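Local structure of phage-like element PBSX protein XepA (Bacillus subtilis, 6IA5) at residues F178-N183 / A191-D196; E204-A209 / T270-G275; K215-S220 / I260-S265. The protein is of unknown function, does not seem to take part in host cell lysis, and assembles as a pentamer. One frame throughout, in Å; residues are numbered along the deposited sequence.

In the fold
All three contacts lie in the beta domain at the C-terminal end of the chain. Going from the N terminus, interaction 1 comes first and closes a short loop between 178-183 and 191-196. Interaction 2 opens after it at 204-209 and closes last, at 270-275. Interaction 3, between 215-220 and 260-265, lies wholly within that span. No two contacts cross along the chain. Strand 271-278 pairs with 200-207 and also with 175-179 and 181-184, which links interactions 1 and 2. Strand 258-267 pairs with 211-219 and with 193-194, which links interactions 1 and 3. F180, V273 and M261 bring the three together through side-chain packing.

Interaction 1 (F178-N183 / A191-D196); sequences FVFHEN and AALPVD
F178 lays its ring against the backbone of A191-L193, and CA of L193 sits over one ring face. CG of F178 is anti to its backbone N (chi1 -175°), which sends the ring across to the other segment. At the root, CB of F178 touches CD1 of L193 at 3.6 Å. CG of F178 meets the same methyl at 3.8 Å. Along one side of the ring, CD2 packs on CB of L193, and CE2 comes near N of L193 and O of A191. That carbonyl oxygen lies at the ring edge, near its plane. Along the other side, CD1 of F178 approaches CA of L193 only loosely, at 4.2 Å, and CE1 reaches CD of P194 at 3.9 Å. The tip, CZ, comes to 3.3 Å from O of A192 and also packs on CB of A191. The approach of CA of L193 to the face is a CH-pi contact, 3.7 Å from the ring centroid and 16° off the normal.

F180 meets the edge of the F178 ring. CD2 of F178 stands over the centre of the F180 ring, and CE1 of F180 packs on CB of L193 at 3.8 Å. CB of L193 therefore touches both phenylalanines. F180 continues into the interior, where it meets L201, V203 and M261.

One backbone hydrogen bond joins the segments, from N of A191 to O of F180, 2.9 Å long. The two segments are otherwise held by packing, and each takes its strand partners from other parts of the domain: the backbone of L193 hydrogen-bonds to I259, that of F178 to G275. F180 and H181 both face V273, a classic beta bulge in the pairing of this chain with strand 271-278, where the chain turns a corner.

Interaction 2 (E204-A209 / T270-G275); sequences EVYGTA and TLSVKG
Y206 and S272 form the centre of the first shell. CB of S272 lies over one face of the Y206 ring in a CH-pi contact, 3.8 Å from the centroid. Chi1 of 61° places the Y206 ring between its own backbone N and carbonyl carbon, which turns it over the neighbouring strand. CD of K274 comes to the ring edge, 3.2 Å from OH of Y206. On the face that carries V205 and V273, CG1 of V205 also reaches CD2 of L271 at 3.9 Å.

The backbones hold this register. E204 with K274 and Y206 with S272 are antiparallel hydrogen-bonded pairs. Past the end of the strand, OG1 of T208 accepts from N of T270 at 3.0 Å, and N of A209 bonds to O of T270. Water 1 bridges O of Y206 and OG of S272.

Further out, OG of S272 accepts a hydrogen bond from N of N183, and NZ of K274 pairs with E182 in a salt bridge. OE2 of E204 bonds to S222 of a neighbouring subunit, whose V221 packs on E204 and K274. The polar ends thus tie this strand pair to strand 181-184 and to the pentamer interface, while V205, L271 and V273 supply its apolar side.

Interaction 3 (K215-S220 / I260-S265); sequences KFWGKS and IMEIIS
Two torsions bring W217 and E262 together. W217 has CG anti to its carbonyl carbon (chi1 -63°), while E262 extends with CG anti to its backbone N (chi1 168°). The indole edge thus meets the carboxylate diagonally across the strand pair. NE1 of W217 donates to OE1 of E262 at 2.7 Å. The bond is bent, 134° at the hydrogen, and uses the anti lone pair of OE1. The oxygen is tilted from the ring plane, and the ring and carboxylate planes are well away from parallel. CG of K215 lies over one face of the indole, and K225 makes a cation-pi contact with W217.

Beside this pair, CB of K215 packs on CG1 of I264 at 3.7 Å. CE of K219 touches CD1 of I260 at 3.6 Å. On the face that carries F216 and M261, M261 bends back so that SD lies 3.4 Å from CD1 of F216, an oblique Met-aromatic contact. F251 meets F216 edge-to-face.

K215 with E262 and W217 with I260 are antiparallel hydrogen-bonded pairs, with F216 and M261 as the non-hydrogen-bonded pair between them. An acetate ion, probably from the crystallisation liquor, lies near the K215 side chain. The indole N-H holds OE1 of E262 at one point by a bent bond, and K225, which packs on E262, would probably help to keep the carboxylate charged.

Interaction 1 (F178-N183 / A191-D196)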
loop_
_atom_site.group_PDB
_atom_site.type_symbol
_atom_site.label_atom_id
_atom_site.label_comp_id
_atom_site.label_asym_id
_atom_site.label_seq_id
_atom_site.Cartn_x
_atom_site.Cartn_y
_atom_site.Cartn_z
ATOM N N PHE E 178 22.201 25.976 -9.236
ATOM C CA PHE E 178 23.599 25.780 -8.885
ATOM C C PHE E 178 24.399 27.037 -9.200
ATOM O O PHE E 178 24.144 27.699 -10.201
ATOM C CB PHE E 178 24.170 24.544 -9.586
ATOM C CG PHE E 178 25.585 24.220 -9.171
ATOM C CD1 PHE E 178 25.838 23.454 -8.037
ATOM C CD2 PHE E 178 26.665 24.715 -9.894
ATOM C CE1 PHE E 178 27.142 23.189 -7.641
ATOM C CE2 PHE E 178 27.970 24.436 -9.505
ATOM C CZ PHE E 178 28.206 23.680 -8.371
ATOM N N VAL E 179 25.380 27.340 -8.343
ATOM C CA VAL E 179 26.232 28.502 -8.528
ATOM C C VAL E 179 27.607 28.026 -8.979
ATOM O O VAL E 179 28.306 27.350 -8.229
ATOM C CB VAL E 179 26.316 29.356 -7.246
ATOM C CG1 VAL E 179 27.278 30.531 -7.405
ATOM C CG2 VAL E 179 24.938 29.822 -6.794
ATOM N N PHE E 180 27.982 28.379 -10.210
ATOM C CA PHE E 180 29.313 28.065 -10.696
ATOM C C PHE E 180 30.272 29.145 -10.205
ATOM O O PHE E 180 31.374 28.829 -9.765
ATOM C CB PHE E 180 29.331 27.978 -12.228
ATOM C CG PHE E 180 28.456 26.883 -12.790
ATOM C CD1 PHE E 180 28.958 25.601 -12.962
ATOM C CD2 PHE E 180 27.127 27.134 -13.130
ATOM C CE1 PHE E 180 28.159 24.590 -13.481
ATOM C CE2 PHE E 180 26.322 26.126 -13.645
ATOM C CZ PHE E 180 26.840 24.857 -13.822
ATOM N N HIS E 181 29.829 30.406 -10.328
ATOM C CA HIS E 181 30.550 31.604 -9.941
ATOM C C HIS E 181 29.528 32.634 -9.472
ATOM O O HIS E 181 28.446 32.770 -10.052
ATOM C CB HIS E 181 31.293 32.231 -11.128
ATOM C CG HIS E 181 32.381 31.394 -11.709
ATOM N ND1 HIS E 181 33.673 31.408 -11.222
ATOM C CD2 HIS E 181 32.381 30.521 -12.738
ATOM C CE1 HIS E 181 34.431 30.592 -11.920
ATOM N NE2 HIS E 181 33.656 30.034 -12.868
ATOM N N GLU E 182 29.890 33.384 -8.429
ATOM C CA GLU E 182 29.103 34.529 -8.007
ATOM C C GLU E 182 30.025 35.731 -7.838
ATOM O O GLU E 182 30.893 35.726 -6.972
ATOM C CB GLU E 182 28.437 34.192 -6.682
ATOM C CG GLU E 182 27.626 35.327 -6.106
ATOM C CD GLU E 182 26.582 34.814 -5.145
ATOM O OE1 GLU E 182 26.926 34.236 -4.087
ATOM O OE2 GLU E 182 25.421 34.933 -5.513
ATOM N N ASN E 183 29.850 36.736 -8.697
ATOM C CA ASN E 183 30.628 37.963 -8.624
ATOM C C ASN E 183 32.127 37.667 -8.667
ATOM O O ASN E 183 32.899 38.251 -7.910
ATOM C CB ASN E 183 30.255 38.778 -7.386
ATOM C CG ASN E 183 28.806 39.191 -7.398
ATOM O OD1 ASN E 183 28.292 39.620 -8.424
ATOM N ND2 ASN E 183 28.146 39.035 -6.265
ATOM N N ALA E 191 32.839 26.455 -8.979
ATOM C CA ALA E 191 32.312 25.224 -8.418
ATOM C C ALA E 191 31.813 24.291 -9.533
ATOM O O ALA E 191 31.327 24.744 -10.570
ATOM C CB ALA E 191 31.214 25.548 -7.435
ATOM N N ALA E 192 31.923 22.981 -9.280
ATOM C CA ALA E 192 31.562 21.924 -10.209
ATOM C C ALA E 192 30.176 21.400 -9.865
ATOM O O ALA E 192 29.939 20.940 -8.753
ATOM C CB ALA E 192 32.580 20.814 -10.155
ATOM N N LEU E 193 29.258 21.468 -10.834
ATOM C CA LEU E 193 27.916 20.936 -10.656
ATOM C C LEU E 193 27.984 19.412 -10.636
ATOM O O LEU E 193 28.524 18.814 -11.561
ATOM C CB LEU E 193 27.029 21.420 -11.813
ATOM C CG LEU E 193 25.584 20.933 -11.784
ATOM C CD1 LEU E 193 24.641 22.069 -12.131
ATOM C CD2 LEU E 193 25.388 19.809 -12.782
ATOM N N PRO E 194 27.411 18.744 -9.606
ATOM C CA PRO E 194 27.248 17.285 -9.629
ATOM C C PRO E 194 25.973 16.956 -10.402
ATOM O O PRO E 194 24.894 17.407 -10.036
ATOM C CB PRO E 194 27.105 16.877 -8.148
ATOM C CG PRO E 194 26.984 18.197 -7.366
ATOM C CD PRO E 194 26.896 19.345 -8.363
ATOM N N VAL E 195 26.116 16.177 -11.474
ATOM C CA VAL E 195 25.027 15.951 -12.410
ATOM C C VAL E 195 23.856 15.194 -11.767
ATOM O O VAL E 195 22.701 15.539 -12.016
ATOM C CB VAL E 195 25.538 15.313 -13.715
ATOM C CG1 VAL E 195 24.391 14.886 -14.620
ATOM C CG2 VAL E 195 26.462 16.277 -14.452
ATOM N N ASP E 196 24.146 14.132 -10.999
ATOM C CA ASP E 196 23.210 13.522 -10.053
ATOM C C ASP E 196 21.771 13.484 -10.567
ATOM O O ASP E 196 20.867 14.122 -10.002
ATOM C CB ASP E 196 23.154 14.305 -8.732
#

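Interaction 2 (E204-A209 / T270-G275)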
loop_
_atom_site.group_PDB
_atom_site.type_symbol
_atom_site.label_atom_id
_atom_site.label_comp_id
_atom_site.label_asym_id
_atom_site.label_seq_id
_atom_site.Cartn_x
_atom_site.Cartn_y
_atom_site.Cartn_z
ATOM N N GLU E 204 23.077 30.687 -17.017
ATOM C CA GLU E 204 23.063 32.118 -17.271
ATOM C C GLU E 204 24.416 32.730 -16.909
ATOM O O GLU E 204 24.985 32.429 -15.864
ATOM C CB GLU E 204 21.939 32.795 -16.475
ATOM C CG GLU E 204 21.607 34.163 -17.057
ATOM C CD GLU E 204 20.633 35.037 -16.290
ATOM O OE1 GLU E 204 19.896 34.479 -15.431
ATOM O OE2 GLU E 204 20.617 36.271 -16.557
ATOM N N VAL E 205 24.918 33.599 -17.792
ATOM C CA VAL E 205 26.166 34.336 -17.626
ATOM C C VAL E 205 25.792 35.819 -17.573
ATOM O O VAL E 205 25.150 36.334 -18.491
ATOM C CB VAL E 205 27.138 34.058 -18.792
ATOM C CG1 VAL E 205 28.441 34.851 -18.643
ATOM C CG2 VAL E 205 27.410 32.560 -18.965
ATOM N N TYR E 206 26.175 36.504 -16.486
ATOM C CA TYR E 206 25.762 37.887 -16.301
ATOM C C TYR E 206 26.687 38.594 -15.311
ATOM O O TYR E 206 27.219 37.970 -14.395
ATOM C CB TYR E 206 24.304 37.966 -15.830
ATOM C CG TYR E 206 24.045 37.289 -14.508
ATOM C CD1 TYR E 206 23.856 35.917 -14.441
ATOM C CD2 TYR E 206 23.963 38.012 -13.328
ATOM C CE1 TYR E 206 23.619 35.275 -13.233
ATOM C CE2 TYR E 206 23.701 37.386 -12.110
ATOM C CZ TYR E 206 23.538 36.013 -12.065
ATOM O OH TYR E 206 23.298 35.355 -10.891
ATOM N N GLY E 207 26.840 39.910 -15.507
ATOM C CA GLY E 207 27.524 40.773 -14.562
ATOM C C GLY E 207 28.081 42.033 -15.224
ATOM O O GLY E 207 27.727 42.352 -16.353
ATOM N N THR E 208 29.007 42.700 -14.522
ATOM C CA THR E 208 29.545 43.987 -14.944
ATOM C C THR E 208 30.820 43.821 -15.768
ATOM O O THR E 208 31.226 44.773 -16.430
ATOM C CB THR E 208 29.854 44.896 -13.744
ATOM O OG1 THR E 208 30.682 44.131 -12.873
ATOM C CG2 THR E 208 28.624 45.315 -12.965
ATOM N N ALA E 209 31.461 42.640 -15.732
ATOM C CA ALA E 209 32.742 42.472 -16.407
ATOM C C ALA E 209 32.667 43.044 -17.819
ATOM O O ALA E 209 31.716 42.786 -18.552
ATOM C CB ALA E 209 33.144 41.020 -16.432
ATOM N N THR E 270 32.872 42.183 -12.536
ATOM C CA THR E 270 32.708 40.833 -12.027
ATOM C C THR E 270 31.700 40.070 -12.899
ATOM O O THR E 270 30.995 40.655 -13.736
ATOM C CB THR E 270 32.312 40.858 -10.547
ATOM O OG1 THR E 270 31.074 41.561 -10.525
ATOM C CG2 THR E 270 33.325 41.550 -9.655
ATOM N N LEU E 271 31.640 38.754 -12.686
ATOM C CA LEU E 271 30.782 37.886 -13.482
ATOM C C LEU E 271 30.189 36.805 -12.588
ATOM O O LEU E 271 30.899 36.206 -11.791
ATOM C CB LEU E 271 31.593 37.288 -14.639
ATOM C CG LEU E 271 30.773 36.679 -15.782
ATOM C CD1 LEU E 271 30.129 37.774 -16.626
ATOM C CD2 LEU E 271 31.638 35.797 -16.669
ATOM N N SER E 272 28.880 36.604 -12.714
ATOM C CA SER E 272 28.207 35.474 -12.099
ATOM C C SER E 272 27.854 34.454 -13.183
ATOM O O SER E 272 27.528 34.823 -14.310
ATOM C CB SER E 272 26.970 35.921 -11.365
ATOM O OG SER E 272 27.307 36.767 -10.269
ATOM N N VAL E 273 27.934 33.173 -12.825
ATOM C CA VAL E 273 27.557 32.071 -13.694
ATOM C C VAL E 273 26.744 31.090 -12.861
ATOM O O VAL E 273 27.268 30.465 -11.941
ATOM C CB VAL E 273 28.781 31.386 -14.335
ATOM C CG1 VAL E 273 28.319 30.301 -15.307
ATOM C CG2 VAL E 273 29.699 32.379 -15.051
ATOM N N LYS E 274 25.454 30.994 -13.178
ATOM C CA LYS E 274 24.548 30.187 -12.380
ATOM C C LYS E 274 23.597 29.469 -13.322
ATOM O O LYS E 274 23.286 29.995 -14.390
ATOM C CB LYS E 274 23.726 31.077 -11.442
ATOM C CG LYS E 274 24.570 31.880 -10.470
ATOM C CD LYS E 274 23.766 32.526 -9.374
ATOM C CE LYS E 274 24.639 33.391 -8.485
ATOM N NZ LYS E 274 23.785 34.131 -7.525
ATOM N N GLY E 275 23.108 28.301 -12.893
ATOM C CA GLY E 275 22.210 27.552 -13.754
ATOM C C GLY E 275 21.146 26.767 -13.002
ATOM O O GLY E 275 21.130 26.743 -11.771
HETATM O O HOH W 1 27.123 39.129 -11.651
HETATM O O HOH W 2 29.040 41.277 -11.848
#

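Interaction 3 (K215-S220 / I260-S265)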
loop_
_atom_site.group_PDB
_atom_site.type_symbol
_atom_site.label_atom_id
_atom_site.label_comp_id
_atom_site.label_asym_id
_atom_site.label_seq_id
_atom_site.Cartn_x
_atom_site.Cartn_y
_atom_site.Cartn_z
ATOM N N LYS E 215 34.457 29.037 -20.522
ATOM C CA LYS E 215 34.643 27.809 -21.269
ATOM C C LYS E 215 33.807 26.723 -20.609
ATOM O O LYS E 215 33.800 26.621 -19.383
ATOM C CB LYS E 215 36.125 27.434 -21.289
ATOM C CG LYS E 215 36.517 26.319 -22.249
ATOM C CD LYS E 215 38.017 26.247 -22.483
ATOM C CE LYS E 215 38.444 25.516 -23.748
ATOM N NZ LYS E 215 37.530 24.412 -24.124
ATOM N N PHE E 216 33.106 25.929 -21.435
ATOM C CA PHE E 216 32.148 24.942 -20.953
ATOM C C PHE E 216 32.818 23.571 -20.868
ATOM O O PHE E 216 33.369 23.084 -21.857
ATOM C CB PHE E 216 30.947 24.867 -21.903
ATOM C CG PHE E 216 30.337 26.192 -22.305
ATOM C CD1 PHE E 216 30.301 27.270 -21.425
ATOM C CD2 PHE E 216 29.758 26.352 -23.562
ATOM C CE1 PHE E 216 29.702 28.474 -21.792
ATOM C CE2 PHE E 216 29.165 27.554 -23.929
ATOM C CZ PHE E 216 29.138 28.609 -23.038
ATOM N N TRP E 217 32.755 22.949 -19.684
ATOM C CA TRP E 217 33.445 21.688 -19.459
ATOM C C TRP E 217 32.499 20.687 -18.813
ATOM O O TRP E 217 31.673 21.059 -17.990
ATOM C CB TRP E 217 34.624 21.867 -18.497
ATOM C CG TRP E 217 35.756 22.759 -18.899
ATOM C CD1 TRP E 217 36.048 23.981 -18.366
ATOM C CD2 TRP E 217 36.825 22.460 -19.816
ATOM N NE1 TRP E 217 37.211 24.470 -18.900
ATOM C CE2 TRP E 217 37.719 23.558 -19.785
ATOM C CE3 TRP E 217 37.124 21.378 -20.654
ATOM C CZ2 TRP E 217 38.874 23.609 -20.569
ATOM C CZ3 TRP E 217 38.266 21.425 -21.430
ATOM C CH2 TRP E 217 39.125 22.530 -21.391
ATOM N N GLY E 218 32.685 19.411 -19.160
ATOM C CA GLY E 218 32.134 18.309 -18.394
ATOM C C GLY E 218 33.263 17.417 -17.876
ATOM O O GLY E 218 34.369 17.437 -18.414
ATOM N N LYS E 219 32.988 16.666 -16.807
ATOM C CA LYS E 219 33.885 15.584 -16.423
ATOM C C LYS E 219 33.117 14.275 -16.473
ATOM O O LYS E 219 31.963 14.219 -16.051
ATOM C CB LYS E 219 34.452 15.789 -15.015
ATOM C CG LYS E 219 35.452 16.922 -14.903
ATOM C CD LYS E 219 35.949 17.093 -13.486
ATOM C CE LYS E 219 37.132 18.025 -13.377
ATOM N NZ LYS E 219 37.517 18.126 -11.949
ATOM N N SER E 220 33.776 13.262 -17.023
ATOM C CA SER E 220 33.253 11.905 -17.060
ATOM C C SER E 220 34.072 11.054 -16.084
ATOM O O SER E 220 34.449 11.528 -15.020
ATOM C CB SER E 220 33.281 11.368 -18.473
ATOM O OG SER E 220 32.654 10.092 -18.563
ATOM N N ILE E 260 31.483 22.043 -15.350
ATOM C CA ILE E 260 32.260 23.175 -14.876
ATOM C C ILE E 260 32.142 24.285 -15.923
ATOM O O ILE E 260 32.275 24.038 -17.126
ATOM C CB ILE E 260 33.722 22.744 -14.655
ATOM C CG1 ILE E 260 33.836 21.765 -13.479
ATOM C CG2 ILE E 260 34.608 23.957 -14.457
ATOM C CD1 ILE E 260 35.170 21.048 -13.388
ATOM N N MET E 261 31.890 25.505 -15.440
ATOM C CA MET E 261 31.854 26.686 -16.283
ATOM C C MET E 261 33.020 27.572 -15.873
ATOM O O MET E 261 32.899 28.355 -14.934
ATOM C CB MET E 261 30.536 27.432 -16.049
ATOM C CG MET E 261 29.314 26.593 -16.438
ATOM S SD MET E 261 29.162 26.630 -18.237
ATOM C CE MET E 261 28.840 24.898 -18.595
ATOM N N GLU E 262 34.147 27.439 -16.578
ATOM C CA GLU E 262 35.387 28.049 -16.140
ATOM C C GLU E 262 35.490 29.469 -16.691
ATOM O O GLU E 262 35.345 29.700 -17.900
ATOM C CB GLU E 262 36.575 27.196 -16.600
ATOM C CG GLU E 262 37.922 27.880 -16.451
ATOM C CD GLU E 262 39.127 27.010 -16.787
ATOM O OE1 GLU E 262 38.952 25.940 -17.394
ATOM O OE2 GLU E 262 40.245 27.373 -16.416
ATOM N N ILE E 263 35.778 30.428 -15.800
ATOM C CA ILE E 263 36.155 31.745 -16.274
ATOM C C ILE E 263 37.636 31.701 -16.645
ATOM O O ILE E 263 38.483 31.557 -15.769
ATOM C CB ILE E 263 35.811 32.841 -15.250
ATOM C CG1 ILE E 263 34.302 32.904 -15.000
ATOM C CG2 ILE E 263 36.344 34.183 -15.725
ATOM C CD1 ILE E 263 33.892 33.756 -13.833
ATOM N N ILE E 264 37.901 31.792 -17.954
ATOM C CA ILE E 264 39.226 31.709 -18.548
ATOM C C ILE E 264 39.931 33.041 -18.312
ATOM O O ILE E 264 41.124 33.084 -18.012
ATOM C CB ILE E 264 39.134 31.380 -20.057
ATOM C CG1 ILE E 264 38.643 29.952 -20.294
ATOM C CG2 ILE E 264 40.467 31.620 -20.769
ATOM C CD1 ILE E 264 39.542 28.889 -19.674
ATOM N N SER E 265 39.173 34.127 -18.481
ATOM C CA SER E 265 39.689 35.463 -18.261
ATOM C C SER E 265 38.531 36.405 -17.954
ATOM O O SER E 265 37.391 36.152 -18.335
ATOM C CB SER E 265 40.483 35.934 -19.437
ATOM O OG SER E 265 39.633 36.082 -20.555
#